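Local coordinates for hypothetical protein APC35681 (Geobacillus stearothermophilus, PDB 1RFZ) that is of unknown function but may be a phosphatidylglycerophosphatase-like protein, an all-helical chain that assembles as four copies, at residues N10-T15 with A66-I71; T15-L20 with V25-I30; V34-S39 with D123-G128; N55-K60 with A154-R159; K75-G80 with S88-D93. All coordinates share one frame; numbering follows the deposited sequence.

Five contacts join several of the helices of one chain. Interactions 1 and 2 share Thr15 and helix 13-22, their centres about 10 Å apart, and touch where Leu20 meets Ile67 and Ile71. Interaction 4, centred about 13 Å from interaction 2, holds a sulfate ion; a probable hydrogen bond joins the two, Arg17 NH2 to Asn55 OD1 at 2.7 Å. Interactions 3 and 4 meet through Val34 CG2 and Ala156 CB, 3.9 Å apart. Interaction 5 stands at the far end of helix 61-76, its centre about 28 Å from that of interaction 4, across the middle of the chain. Interaction 1 faces the second subunit, whereas the two segments of interaction 4 touch no other protein chain.

Interaction 1: N10-T15 with A66-I71; sequences NNLEQT and AILTGI
With chi1 at -68°, Leu68 turns CG away from its own carbonyl carbon and carries its methyls outward from helix 61-76, while Thr15 places CG2 opposite its backbone N (chi1 of OG1 -67°) and presents that methyl, not the hydroxyl, to the leucine. This is a small helix-helix packing patch in an all-helical fold: a side chain from the middle of helix 61-76 meets the beginning of helix 13-22. Thr15 CG2 lies 4.2 Å from Leu68 CD2, the two side chains crossing at about a right angle. The other methyl of the leucine, Leu68 CD1, faces Leu12 CD2 at 4.5 Å. Touching both residues, Leu68 supplies more than half of the modest buried area, and the contact is wholly apolar. Trp19, one turn beyond Thr15, also packs on Leu68. The patch borders a subunit interface: Pro85 of the second subunit covers both Leu12 and Thr15, and Leu86 of that subunit reaches Leu68. Thr69 OG1, next along the helix, hydrogen-bonds Tyr97 OH of the second subunit as well as Asn65 O of its own chain. Behind Leu68 the helix remains regular, with Gly70 N bonded to Ala66 O at 2.9 Å.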
# COMPACT_ATOMS: atom_id res chain seq x y z
N ASN A 10 5.36 20.78 -12.70
CA ASN A 10 6.50 21.30 -11.94
C ASN A 10 6.15 22.58 -11.20
O ASN A 10 7.04 23.23 -10.64
CB ASN A 10 7.67 21.58 -12.87
CG ASN A 10 8.16 20.35 -13.58
OD1 ASN A 10 7.82 19.22 -13.22
ND2 ASN A 10 8.98 20.55 -14.61
N ASN A 11 4.87 22.95 -11.19
CA ASN A 11 4.49 24.17 -10.50
C ASN A 11 3.30 24.07 -9.57
O ASN A 11 2.48 25.00 -9.47
CB ASN A 11 4.30 25.27 -11.52
CG ASN A 11 5.60 25.63 -12.20
OD1 ASN A 11 6.50 26.20 -11.58
ND2 ASN A 11 5.73 25.25 -13.46
N LEU A 12 3.26 22.95 -8.84
CA LEU A 12 2.20 22.66 -7.90
C LEU A 12 2.52 23.01 -6.45
O LEU A 12 1.60 23.23 -5.67
CB LEU A 12 1.83 21.18 -7.97
CG LEU A 12 1.54 20.57 -9.35
CD1 LEU A 12 1.06 19.15 -9.12
CD2 LEU A 12 0.49 21.38 -10.12
N GLU A 13 3.80 23.06 -6.09
CA GLU A 13 4.16 23.36 -4.71
C GLU A 13 3.60 24.65 -4.15
O GLU A 13 2.97 24.65 -3.09
CB GLU A 13 5.67 23.36 -4.52
CG GLU A 13 6.04 23.13 -3.06
CD GLU A 13 7.52 23.24 -2.79
OE1 GLU A 13 8.32 22.80 -3.66
OE2 GLU A 13 7.89 23.75 -1.70
N GLN A 14 3.79 25.77 -4.84
CA GLN A 14 3.27 27.04 -4.32
C GLN A 14 1.77 27.00 -4.07
O GLN A 14 1.31 27.38 -2.99
CB GLN A 14 3.58 28.18 -5.28
CG GLN A 14 2.90 29.48 -4.91
CD GLN A 14 3.23 30.58 -5.89
OE1 GLN A 14 4.38 31.01 -6.00
NE2 GLN A 14 2.22 31.04 -6.62
N THR A 15 1.01 26.55 -5.06
CA THR A 15 -0.44 26.48 -4.95
C THR A 15 -0.88 25.55 -3.82
O THR A 15 -1.85 25.84 -3.12
CB THR A 15 -1.06 26.01 -6.28
OG1 THR A 15 -0.85 27.01 -7.27
CG2 THR A 15 -2.55 25.74 -6.11
N ALA A 66 -1.63 14.94 -3.87
CA ALA A 66 -2.50 14.50 -2.79
C ALA A 66 -3.16 15.71 -2.16
O ALA A 66 -4.38 15.79 -2.10
CB ALA A 66 -1.70 13.73 -1.76
N ILE A 67 -2.35 16.66 -1.71
CA ILE A 67 -2.86 17.86 -1.08
C ILE A 67 -3.89 18.58 -1.94
O ILE A 67 -4.89 19.07 -1.42
CB ILE A 67 -1.75 18.88 -0.75
CG1 ILE A 67 -0.72 18.24 0.18
CG2 ILE A 67 -2.35 20.13 -0.09
CD1 ILE A 67 0.28 19.25 0.69
N LEU A 68 -3.66 18.67 -3.25
CA LEU A 68 -4.62 19.37 -4.10
C LEU A 68 -5.96 18.65 -4.14
O LEU A 68 -6.98 19.21 -3.72
CB LEU A 68 -4.09 19.57 -5.53
CG LEU A 68 -2.91 20.55 -5.70
CD1 LEU A 68 -2.81 20.96 -7.15
CD2 LEU A 68 -3.11 21.79 -4.84
N THR A 69 -5.95 17.40 -4.62
CA THR A 69 -7.18 16.60 -4.69
C THR A 69 -7.94 16.59 -3.35
O THR A 69 -9.17 16.72 -3.30
CB THR A 69 -6.86 15.14 -5.05
OG1 THR A 69 -6.07 15.09 -6.24
CG2 THR A 69 -8.15 14.37 -5.27
N GLY A 70 -7.19 16.44 -2.26
CA GLY A 70 -7.80 16.43 -0.95
C GLY A 70 -8.59 17.68 -0.67
O GLY A 70 -9.79 17.62 -0.46
N ILE A 71 -7.93 18.83 -0.67
CA ILE A 71 -8.63 20.08 -0.39
C ILE A 71 -9.63 20.48 -1.47
O ILE A 71 -10.42 21.41 -1.27
CB ILE A 71 -7.64 21.24 -0.16
CG1 ILE A 71 -6.67 20.89 0.97
CG2 ILE A 71 -8.39 22.49 0.24
CD1 ILE A 71 -5.75 22.04 1.39

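Interaction 2: T15-L20 with V25-I30; sequences TARRWL and VTVEKI
Leu20 and Val25 meet through both backbone and side chain: Val25 N donates to Leu20 O at 2.7 Å, and Leu20 CB lies 4.4 Å from Val25 CB. The bond is well bent, 132° at the hydrogen, and brackets the tight connection that turns helix 13-22 into helix 27-38, a helix-loop-helix. Further out, Leu20 CD1 touches Ile30 CD1 at 4.4 Å, so the leucine spans from the loop to the first turn of the following helix. Val27 points toward helix 13-22 and sets CG2 obliquely beside Arg17 NH1. The arginine chain runs extended from CG to NE, with chi3 at 176°, out from its helix, which carries NH1 to Val27. What fixes its guanidinium lies outside the pair: NE forms a salt bridge with Glu13 OE2, one turn back, and NH2 hydrogen-bonds Asn55 OD1 of helix 47-58. Thr26 takes the N-cap position of helix 27-38, its side chain making no capping bond. Around the connection, Ile67 and Ile71 of helix 61-76 pack on Leu20, Ile129 and Leu133 of helix 129-134 on Val25, Leu145 of helix 145-163 on both Leu20 and Val25, and Ile51 of helix 47-58 on Val27.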
# COMPACT_ATOMS: atom_id res chain seq x y z
N THR A 15 1.01 26.55 -5.06
CA THR A 15 -0.44 26.48 -4.95
C THR A 15 -0.88 25.55 -3.82
O THR A 15 -1.85 25.84 -3.12
CB THR A 15 -1.06 26.01 -6.28
OG1 THR A 15 -0.85 27.01 -7.27
CG2 THR A 15 -2.55 25.74 -6.11
N ALA A 16 -0.17 24.45 -3.65
CA ALA A 16 -0.51 23.50 -2.60
C ALA A 16 -0.25 24.13 -1.24
O ALA A 16 -0.95 23.84 -0.27
CB ALA A 16 0.31 22.26 -2.76
N ARG A 17 0.75 25.00 -1.17
CA ARG A 17 1.06 25.69 0.08
C ARG A 17 -0.01 26.72 0.41
O ARG A 17 -0.45 26.83 1.55
CB ARG A 17 2.42 26.38 0.01
CG ARG A 17 3.60 25.47 0.24
CD ARG A 17 4.92 26.14 -0.12
NE ARG A 17 6.06 25.28 0.21
CZ ARG A 17 6.55 25.13 1.45
NH1 ARG A 17 6.00 25.78 2.47
NH2 ARG A 17 7.57 24.31 1.66
N ARG A 18 -0.44 27.47 -0.60
CA ARG A 18 -1.45 28.49 -0.40
C ARG A 18 -2.75 27.86 0.10
O ARG A 18 -3.27 28.26 1.14
CB ARG A 18 -1.69 29.25 -1.71
CG ARG A 18 -2.38 30.60 -1.54
CD ARG A 18 -2.58 31.24 -2.89
NE ARG A 18 -3.24 30.31 -3.81
CZ ARG A 18 -3.51 30.58 -5.09
NH1 ARG A 18 -3.19 31.76 -5.60
NH2 ARG A 18 -4.12 29.67 -5.84
N TRP A 19 -3.27 26.87 -0.63
CA TRP A 19 -4.50 26.20 -0.22
C TRP A 19 -4.42 25.79 1.25
O TRP A 19 -5.35 26.03 2.02
CB TRP A 19 -4.75 24.97 -1.09
CG TRP A 19 -5.18 25.28 -2.50
CD1 TRP A 19 -4.92 26.42 -3.19
CD2 TRP A 19 -5.83 24.39 -3.43
NE1 TRP A 19 -5.36 26.30 -4.49
CE2 TRP A 19 -5.92 25.07 -4.66
CE3 TRP A 19 -6.35 23.09 -3.34
CZ2 TRP A 19 -6.50 24.49 -5.80
CZ3 TRP A 19 -6.92 22.52 -4.47
CH2 TRP A 19 -6.99 23.22 -5.69
N LEU A 20 -3.30 25.17 1.64
CA LEU A 20 -3.12 24.74 3.03
C LEU A 20 -3.35 25.90 3.99
O LEU A 20 -4.01 25.75 5.01
CB LEU A 20 -1.71 24.16 3.27
CG LEU A 20 -1.38 22.76 2.72
CD1 LEU A 20 -0.05 22.28 3.29
CD2 LEU A 20 -2.48 21.80 3.12
N VAL A 25 -4.17 25.55 7.67
CA VAL A 25 -2.92 24.88 8.00
C VAL A 25 -1.63 25.60 7.61
O VAL A 25 -1.44 26.05 6.49
CB VAL A 25 -2.91 23.45 7.41
CG1 VAL A 25 -1.73 22.67 7.98
CG2 VAL A 25 -4.25 22.73 7.73
N THR A 26 -0.75 25.70 8.60
CA THR A 26 0.54 26.35 8.48
C THR A 26 1.63 25.32 8.51
O THR A 26 1.62 24.44 9.36
CB THR A 26 0.77 27.27 9.69
OG1 THR A 26 -0.03 28.44 9.54
CG2 THR A 26 2.23 27.65 9.81
N VAL A 27 2.60 25.43 7.61
CA VAL A 27 3.73 24.51 7.61
C VAL A 27 4.25 24.34 9.04
O VAL A 27 4.70 23.27 9.42
CB VAL A 27 4.89 25.04 6.73
CG1 VAL A 27 6.26 24.60 7.30
CG2 VAL A 27 4.72 24.56 5.30
N GLU A 28 4.16 25.41 9.81
CA GLU A 28 4.62 25.44 11.20
C GLU A 28 3.80 24.60 12.18
O GLU A 28 4.34 23.95 13.07
CB GLU A 28 4.66 26.89 11.70
CG GLU A 28 5.02 27.06 13.16
CD GLU A 28 6.37 27.72 13.36
OE1 GLU A 28 6.54 28.89 12.93
OE2 GLU A 28 7.27 27.07 13.93
N LYS A 29 2.48 24.64 12.04
CA LYS A 29 1.63 23.87 12.95
C LYS A 29 1.75 22.38 12.64
O LYS A 29 1.52 21.52 13.50
CB LYS A 29 0.18 24.36 12.85
CG LYS A 29 -0.02 25.72 13.54
CD LYS A 29 -1.47 26.21 13.51
CE LYS A 29 -1.91 26.61 12.11
NZ LYS A 29 -3.25 27.26 12.15
N ILE A 30 2.14 22.08 11.39
CA ILE A 30 2.38 20.71 10.95
C ILE A 30 3.70 20.31 11.61
O ILE A 30 3.81 19.23 12.21
CB ILE A 30 2.55 20.63 9.44
CG1 ILE A 30 1.31 21.17 8.74
CG2 ILE A 30 2.78 19.17 9.03
CD1 ILE A 30 1.33 20.90 7.23

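Interaction 3: V34-S39 with D123-G128; sequences VYYLQS and DKQKPG
Tyr36 and Pro127 bury the most surface here, the proline ring resting on the face of the phenol. Pro127 CG stands 3.7 Å from the centroid of the Tyr36 ring and only 16° off its normal, a CH-pi contact displaced slightly toward the rim. Pro127 CB stands above the rim on the CE2 side, 3.5 Å from Tyr36 CE2. The tyrosine reaches across from helix 27-38 because CG is anti to its backbone N (chi1 169°), which carries the ring to the other segment. Its far end reaches Gln125: Tyr36 OH lies 3.6 Å from Gln125 CB and 3.8 Å from Gln125 CG. These are contacts with aliphatic carbons, and the amide, swung aside by the bend at chi2, stands at 85° to the ring. Leu37 CD2, from the same helix, sits at the ring edge in its plane. Replacing Tyr36 with an alanine would probably leave Pro127 without its aromatic platform and open a gap beside Gln125. Tyr121 and Ile122 also pack on the tyrosine, and Tyr121 of the fourth subunit packs on Gln125. Lys126 leaves the helix with positive phi and brings Pro127 round; the contact is a proline-aromatic CH-pi pair, made where the chain turns out of helix 115-125 beside helix 27-38.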
# COMPACT_ATOMS: atom_id res chain seq x y z
N VAL A 34 5.27 17.43 14.18
CA VAL A 34 6.51 16.67 14.06
C VAL A 34 7.31 16.69 15.36
O VAL A 34 7.93 15.68 15.72
CB VAL A 34 7.40 17.21 12.91
CG1 VAL A 34 8.59 16.28 12.70
CG2 VAL A 34 6.60 17.31 11.64
N TYR A 35 7.31 17.82 16.06
CA TYR A 35 8.03 17.89 17.34
C TYR A 35 7.33 16.93 18.33
O TYR A 35 7.97 16.24 19.11
CB TYR A 35 8.01 19.32 17.89
CG TYR A 35 9.12 19.64 18.89
CD1 TYR A 35 10.42 19.92 18.45
CD2 TYR A 35 8.86 19.66 20.27
CE1 TYR A 35 11.44 20.22 19.37
CE2 TYR A 35 9.88 19.96 21.19
CZ TYR A 35 11.17 20.23 20.74
OH TYR A 35 12.18 20.52 21.63
N TYR A 36 6.00 16.90 18.27
CA TYR A 36 5.19 16.04 19.13
C TYR A 36 5.57 14.56 18.96
O TYR A 36 5.58 13.81 19.94
CB TYR A 36 3.71 16.26 18.81
CG TYR A 36 2.72 15.27 19.42
CD1 TYR A 36 2.63 13.96 18.95
CD2 TYR A 36 1.84 15.67 20.42
CE1 TYR A 36 1.67 13.06 19.46
CE2 TYR A 36 0.87 14.78 20.95
CZ TYR A 36 0.79 13.48 20.46
OH TYR A 36 -0.16 12.60 20.99
N LEU A 37 5.88 14.16 17.73
CA LEU A 37 6.24 12.77 17.45
C LEU A 37 7.73 12.48 17.65
O LEU A 37 8.09 11.44 18.21
CB LEU A 37 5.86 12.40 16.01
CG LEU A 37 4.39 12.49 15.60
CD1 LEU A 37 4.26 12.32 14.08
CD2 LEU A 37 3.59 11.43 16.32
N GLN A 38 8.59 13.39 17.20
CA GLN A 38 10.02 13.17 17.31
C GLN A 38 10.72 13.77 18.52
O GLN A 38 11.92 13.51 18.76
CB GLN A 38 10.70 13.65 16.02
CG GLN A 38 10.57 12.69 14.84
CD GLN A 38 11.55 11.52 14.93
OE1 GLN A 38 12.76 11.72 15.04
NE2 GLN A 38 11.03 10.30 14.89
N SER A 39 10.00 14.56 19.31
CA SER A 39 10.58 15.18 20.49
C SER A 39 11.19 14.13 21.41
O SER A 39 12.40 14.10 21.61
CB SER A 39 9.51 15.97 21.25
OG SER A 39 10.10 17.01 22.00
N ASP A 123 -3.57 10.36 14.20
CA ASP A 123 -4.88 10.52 13.58
C ASP A 123 -5.93 10.24 14.65
O ASP A 123 -7.06 10.69 14.56
CB ASP A 123 -5.03 9.57 12.39
CG ASP A 123 -6.25 9.91 11.53
OD1 ASP A 123 -6.49 11.12 11.30
OD2 ASP A 123 -6.95 8.97 11.10
N LYS A 124 -5.53 9.50 15.68
CA LYS A 124 -6.42 9.20 16.79
C LYS A 124 -6.29 10.26 17.89
O LYS A 124 -7.29 10.83 18.31
CB LYS A 124 -6.13 7.81 17.36
CG LYS A 124 -7.20 6.78 17.05
CD LYS A 124 -7.98 6.42 18.30
CE LYS A 124 -9.23 5.61 17.99
NZ LYS A 124 -10.30 6.42 17.28
N GLN A 125 -5.07 10.52 18.32
CA GLN A 125 -4.81 11.51 19.37
C GLN A 125 -5.06 12.94 18.91
O GLN A 125 -5.00 13.87 19.71
CB GLN A 125 -3.36 11.40 19.88
CG GLN A 125 -2.91 10.04 20.43
CD GLN A 125 -3.47 9.74 21.80
OE1 GLN A 125 -2.76 9.26 22.69
NE2 GLN A 125 -4.76 9.99 21.98
N LYS A 126 -5.29 13.13 17.62
CA LYS A 126 -5.52 14.45 17.03
C LYS A 126 -4.95 15.70 17.73
O LYS A 126 -5.67 16.67 17.97
CB LYS A 126 -7.01 14.64 16.81
CG LYS A 126 -7.55 13.72 15.76
CD LYS A 126 -9.05 13.79 15.69
CE LYS A 126 -9.58 12.58 14.94
NZ LYS A 126 -11.00 12.29 15.30
N PRO A 127 -3.64 15.71 18.04
CA PRO A 127 -3.05 16.88 18.70
C PRO A 127 -2.89 18.08 17.75
O PRO A 127 -2.95 17.92 16.53
CB PRO A 127 -1.72 16.35 19.21
CG PRO A 127 -1.34 15.38 18.15
CD PRO A 127 -2.62 14.65 17.87
N GLY A 128 -2.72 19.28 18.33
CA GLY A 128 -2.55 20.51 17.55
C GLY A 128 -3.66 20.86 16.58
O GLY A 128 -4.85 20.67 16.89

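Interaction 4: N55-K60 with A154-R159; sequences NRVISK and AAASSR. With SO4 (sulfate ion), chain E.
Arg56 and Arg159 converge on one sulfate ion, probably acquired from the crystallisation liquor. Among the polar contacts, Arg159 NH2 donates nearly straight to sulfate O2, 2.7 Å and 164°, with the sulfur at the edge of its guanidinium plane. Arg56 NE reaches the same oxygen at 3.0 Å by a more bent path, while Arg159 NE adds weak bonds to O2 and O3. Lys60 NZ, 3.5 Å from sulfate O3 without bonding it, probably adds to the positive surroundings. Van der Waals cover comes next: CB and CG of Arg56 lie over one face of the Arg159 guanidinium, and the two guanidinium planes are 45° apart. Arg159 NH1 is bonded separately to Asn53 OD1. Shortening Arg159 to an alanine would probably leave the anion gripped mainly by Arg56 and deprive Asn53 OD1 of this donor. The apolar part is a close helix approach, with Val57 CA 6.1 Å from Ala156 CA: the valine sets CG2 against the small side chains of the other helix, 3.9 Å from Ala155 CB. Helix 47-58 thus lies against helix 145-163; Tyr111, in a loop, packs on Val57 and Arg159, Ile58 faces helix 13-22, and Ala156 meets Val34 of helix 27-38.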
# COMPACT_ATOMS: atom_id res chain seq x y z
N ASN A 55 8.74 20.89 5.01
CA ASN A 55 8.88 21.52 3.71
C ASN A 55 9.33 20.48 2.71
O ASN A 55 8.92 20.48 1.54
CB ASN A 55 9.91 22.64 3.76
CG ASN A 55 9.40 23.88 4.49
OD1 ASN A 55 8.29 24.34 4.24
ND2 ASN A 55 10.22 24.42 5.37
N ARG A 56 10.18 19.57 3.17
CA ARG A 56 10.71 18.52 2.32
C ARG A 56 9.61 17.65 1.72
O ARG A 56 9.61 17.38 0.52
CB ARG A 56 11.69 17.67 3.09
CG ARG A 56 12.86 17.27 2.24
CD ARG A 56 13.56 18.50 1.74
NE ARG A 56 14.45 18.18 0.64
CZ ARG A 56 15.22 19.07 0.02
NH1 ARG A 56 15.19 20.34 0.41
NH2 ARG A 56 16.00 18.68 -0.98
N VAL A 57 8.69 17.20 2.56
CA VAL A 57 7.58 16.37 2.11
C VAL A 57 6.68 17.12 1.12
O VAL A 57 6.25 16.58 0.09
CB VAL A 57 6.74 15.90 3.32
CG1 VAL A 57 5.38 15.37 2.86
CG2 VAL A 57 7.48 14.84 4.07
N ILE A 58 6.41 18.38 1.44
CA ILE A 58 5.55 19.21 0.61
C ILE A 58 6.14 19.50 -0.77
O ILE A 58 5.41 19.69 -1.74
CB ILE A 58 5.18 20.49 1.38
CG1 ILE A 58 4.13 20.14 2.45
CG2 ILE A 58 4.62 21.55 0.44
CD1 ILE A 58 3.93 21.18 3.54
N SER A 59 7.47 19.49 -0.86
CA SER A 59 8.14 19.72 -2.15
C SER A 59 7.94 18.59 -3.17
O SER A 59 8.36 18.70 -4.32
CB SER A 59 9.63 19.89 -1.92
OG SER A 59 10.17 18.70 -1.37
N LYS A 60 7.32 17.50 -2.73
CA LYS A 60 7.06 16.31 -3.54
C LYS A 60 5.74 16.35 -4.33
O LYS A 60 4.69 16.56 -3.76
CB LYS A 60 7.04 15.06 -2.65
CG LYS A 60 8.36 14.34 -2.47
CD LYS A 60 9.17 14.91 -1.35
CE LYS A 60 10.41 14.06 -1.13
NZ LYS A 60 11.24 13.95 -2.37
N ALA A 154 3.59 12.76 9.83
CA ALA A 154 4.14 11.41 9.94
C ALA A 154 5.33 11.20 8.99
O ALA A 154 6.42 10.79 9.42
CB ALA A 154 3.05 10.39 9.63
N ALA A 155 5.11 11.48 7.71
CA ALA A 155 6.11 11.35 6.66
C ALA A 155 7.34 12.22 6.92
O ALA A 155 8.46 11.84 6.60
CB ALA A 155 5.49 11.72 5.31
N ALA A 156 7.12 13.40 7.49
CA ALA A 156 8.21 14.30 7.81
C ALA A 156 9.06 13.67 8.91
O ALA A 156 10.28 13.78 8.92
CB ALA A 156 7.65 15.63 8.29
N SER A 157 8.39 13.00 9.84
CA SER A 157 9.06 12.32 10.95
C SER A 157 9.81 11.09 10.44
O SER A 157 10.90 10.74 10.92
CB SER A 157 8.04 11.92 12.00
OG SER A 157 8.69 11.45 13.17
N SER A 158 9.21 10.42 9.47
CA SER A 158 9.79 9.24 8.86
C SER A 158 11.10 9.69 8.21
O SER A 158 12.12 9.02 8.32
CB SER A 158 8.83 8.67 7.83
OG SER A 158 9.29 7.43 7.34
N ARG A 159 11.05 10.84 7.54
CA ARG A 159 12.22 11.42 6.89
C ARG A 159 13.22 11.96 7.92
O ARG A 159 14.43 11.83 7.75
CB ARG A 159 11.81 12.55 5.96
CG ARG A 159 13.01 13.26 5.36
CD ARG A 159 12.61 14.30 4.37
NE ARG A 159 13.77 14.90 3.72
CZ ARG A 159 14.65 15.69 4.32
NH1 ARG A 159 14.52 15.98 5.61
NH2 ARG A 159 15.65 16.22 3.63
S SO4 E . 14.83 14.39 0.27
O1 SO4 E . 15.25 13.05 0.76
O2 SO4 E . 15.52 15.43 1.07
O3 SO4 E . 13.36 14.56 0.35
O4 SO4 E . 15.21 14.55 -1.16

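Interaction 5: K75-G80 with S88-D93; sequences KLAEDG and SIIRRD
The guanidinium of Arg91 lies flat over the backbone of the other segment: Glu78 O is set over its face, 3.3 Å above the plane and offset toward the rim. Gly80 N approaches obliquely, 4.0 Å from Arg91 NH1. Since the N-H groups of a guanidinium point outward in its plane, an oxygen above the face is poorly placed to accept them. Glu78 O, 3.4 Å from Arg91 NH2, makes no hydrogen bond; its attraction for the cation is probably electrostatic. Ala77 O is modelled on the same group, but its closeness is doubtful, since it sits too near the arginine chain. Arg91 gets there by stretching out: chi1 of -167° swings CG opposite the backbone N, and the chain stays extended to NE. Ala77 O itself hydrogen-bonds Gln87 NE2.

The two segments are the facing ends of a helix-loop-helix, in which helix 61-76 runs out and a loop leads into helix 86-92, set crosswise to the first. At this corner the backbones come close, Ala77 CA being 5.2 Å from Arg91 CA, and the methyl of Ala77 fits between them, 3.7 Å from Ile90 CG2. The turn out of the first helix is held by Lys75 O, which accepts from Glu78 N at 2.6 Å and from Asp79 N at 2.7 Å. Gly80, with positive phi, then bends the chain past the arginine. The CB of Glu78 points away from the second segment; OE1 accepts a hydrogen bond from Cys141 N and forms a salt bridge with Arg23 NH2. At the end of helix 61-76, Leu76 packs on Leu76 of the second subunit. On the second helix, Ile90 O is hydrogen-bonded to Thr143 OG1.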
# COMPACT_ATOMS: atom_id res chain seq x y z
N LYS A 75 -13.68 21.07 -0.26
CA LYS A 75 -14.40 22.30 -0.57
C LYS A 75 -15.76 22.07 -1.22
O LYS A 75 -16.77 22.57 -0.73
CB LYS A 75 -13.56 23.21 -1.47
CG LYS A 75 -12.61 24.14 -0.73
CD LYS A 75 -11.90 25.07 -1.71
CE LYS A 75 -10.90 26.00 -1.01
NZ LYS A 75 -10.11 26.82 -1.98
N LEU A 76 -15.80 21.32 -2.31
CA LEU A 76 -17.06 21.04 -2.99
C LEU A 76 -18.08 20.47 -2.01
O LEU A 76 -19.27 20.76 -2.10
CB LEU A 76 -16.88 20.04 -4.13
CG LEU A 76 -16.21 20.54 -5.41
CD1 LEU A 76 -14.77 20.05 -5.44
CD2 LEU A 76 -16.98 20.01 -6.60
N ALA A 77 -17.61 19.64 -1.08
CA ALA A 77 -18.49 19.05 -0.09
C ALA A 77 -18.91 20.11 0.93
O ALA A 77 -19.91 19.97 1.62
CB ALA A 77 -17.78 17.88 0.61
N GLU A 78 -18.13 21.19 1.00
CA GLU A 78 -18.42 22.28 1.92
C GLU A 78 -19.37 23.26 1.25
O GLU A 78 -20.15 23.94 1.92
CB GLU A 78 -17.13 23.00 2.32
CG GLU A 78 -17.32 24.13 3.31
CD GLU A 78 -16.00 24.80 3.68
OE1 GLU A 78 -15.14 24.12 4.28
OE2 GLU A 78 -15.84 25.99 3.36
N ASP A 79 -19.30 23.33 -0.08
CA ASP A 79 -20.16 24.20 -0.88
C ASP A 79 -21.27 23.36 -1.48
O ASP A 79 -21.86 23.73 -2.48
CB ASP A 79 -19.39 24.85 -2.04
CG ASP A 79 -18.11 25.54 -1.61
OD1 ASP A 79 -18.11 26.24 -0.58
OD2 ASP A 79 -17.10 25.38 -2.33
N GLY A 80 -21.52 22.20 -0.87
CA GLY A 80 -22.56 21.32 -1.37
C GLY A 80 -22.63 21.15 -2.89
O GLY A 80 -23.68 20.79 -3.41
N SER A 88 -23.06 14.02 0.65
CA SER A 88 -23.39 13.77 2.04
C SER A 88 -22.38 12.89 2.78
O SER A 88 -21.98 13.20 3.91
CB SER A 88 -24.78 13.15 2.10
OG SER A 88 -24.86 12.09 1.17
N ILE A 89 -21.97 11.78 2.15
CA ILE A 89 -21.00 10.86 2.75
C ILE A 89 -19.73 11.61 3.16
O ILE A 89 -19.27 11.53 4.31
CB ILE A 89 -20.60 9.73 1.75
CG1 ILE A 89 -21.83 8.90 1.36
CG2 ILE A 89 -19.53 8.84 2.36
CD1 ILE A 89 -21.54 7.81 0.35
N ILE A 90 -19.16 12.33 2.19
CA ILE A 90 -17.95 13.11 2.39
C ILE A 90 -18.19 14.27 3.34
O ILE A 90 -17.37 14.53 4.22
CB ILE A 90 -17.40 13.67 1.06
CG1 ILE A 90 -17.04 12.51 0.13
CG2 ILE A 90 -16.19 14.56 1.32
CD1 ILE A 90 -16.43 12.95 -1.17
N ARG A 91 -19.32 14.96 3.17
CA ARG A 91 -19.60 16.08 4.05
C ARG A 91 -19.74 15.62 5.49
O ARG A 91 -19.25 16.28 6.41
CB ARG A 91 -20.85 16.83 3.62
CG ARG A 91 -20.93 18.16 4.33
CD ARG A 91 -21.75 19.18 3.59
NE ARG A 91 -21.60 20.49 4.19
CZ ARG A 91 -22.25 21.58 3.79
NH1 ARG A 91 -23.10 21.51 2.76
NH2 ARG A 91 -22.06 22.74 4.41
N ARG A 92 -20.38 14.47 5.68
CA ARG A 92 -20.58 13.92 7.01
C ARG A 92 -19.29 13.39 7.63
O ARG A 92 -19.12 13.44 8.85
CB ARG A 92 -21.62 12.79 6.97
CG ARG A 92 -22.99 13.21 6.47
CD ARG A 92 -23.57 14.34 7.31
NE ARG A 92 -24.78 14.90 6.70
CZ ARG A 92 -25.49 15.88 7.23
NH1 ARG A 92 -25.13 16.42 8.38
NH2 ARG A 92 -26.57 16.33 6.60
N ASP A 93 -18.37 12.90 6.80
CA ASP A 93 -17.11 12.37 7.30
C ASP A 93 -17.43 11.16 8.16
O ASP A 93 -17.17 11.14 9.37
CB ASP A 93 -16.37 13.45 8.12
CG ASP A 93 -15.01 12.96 8.67
OD1 ASP A 93 -14.23 12.37 7.89
OD2 ASP A 93 -14.74 13.20 9.88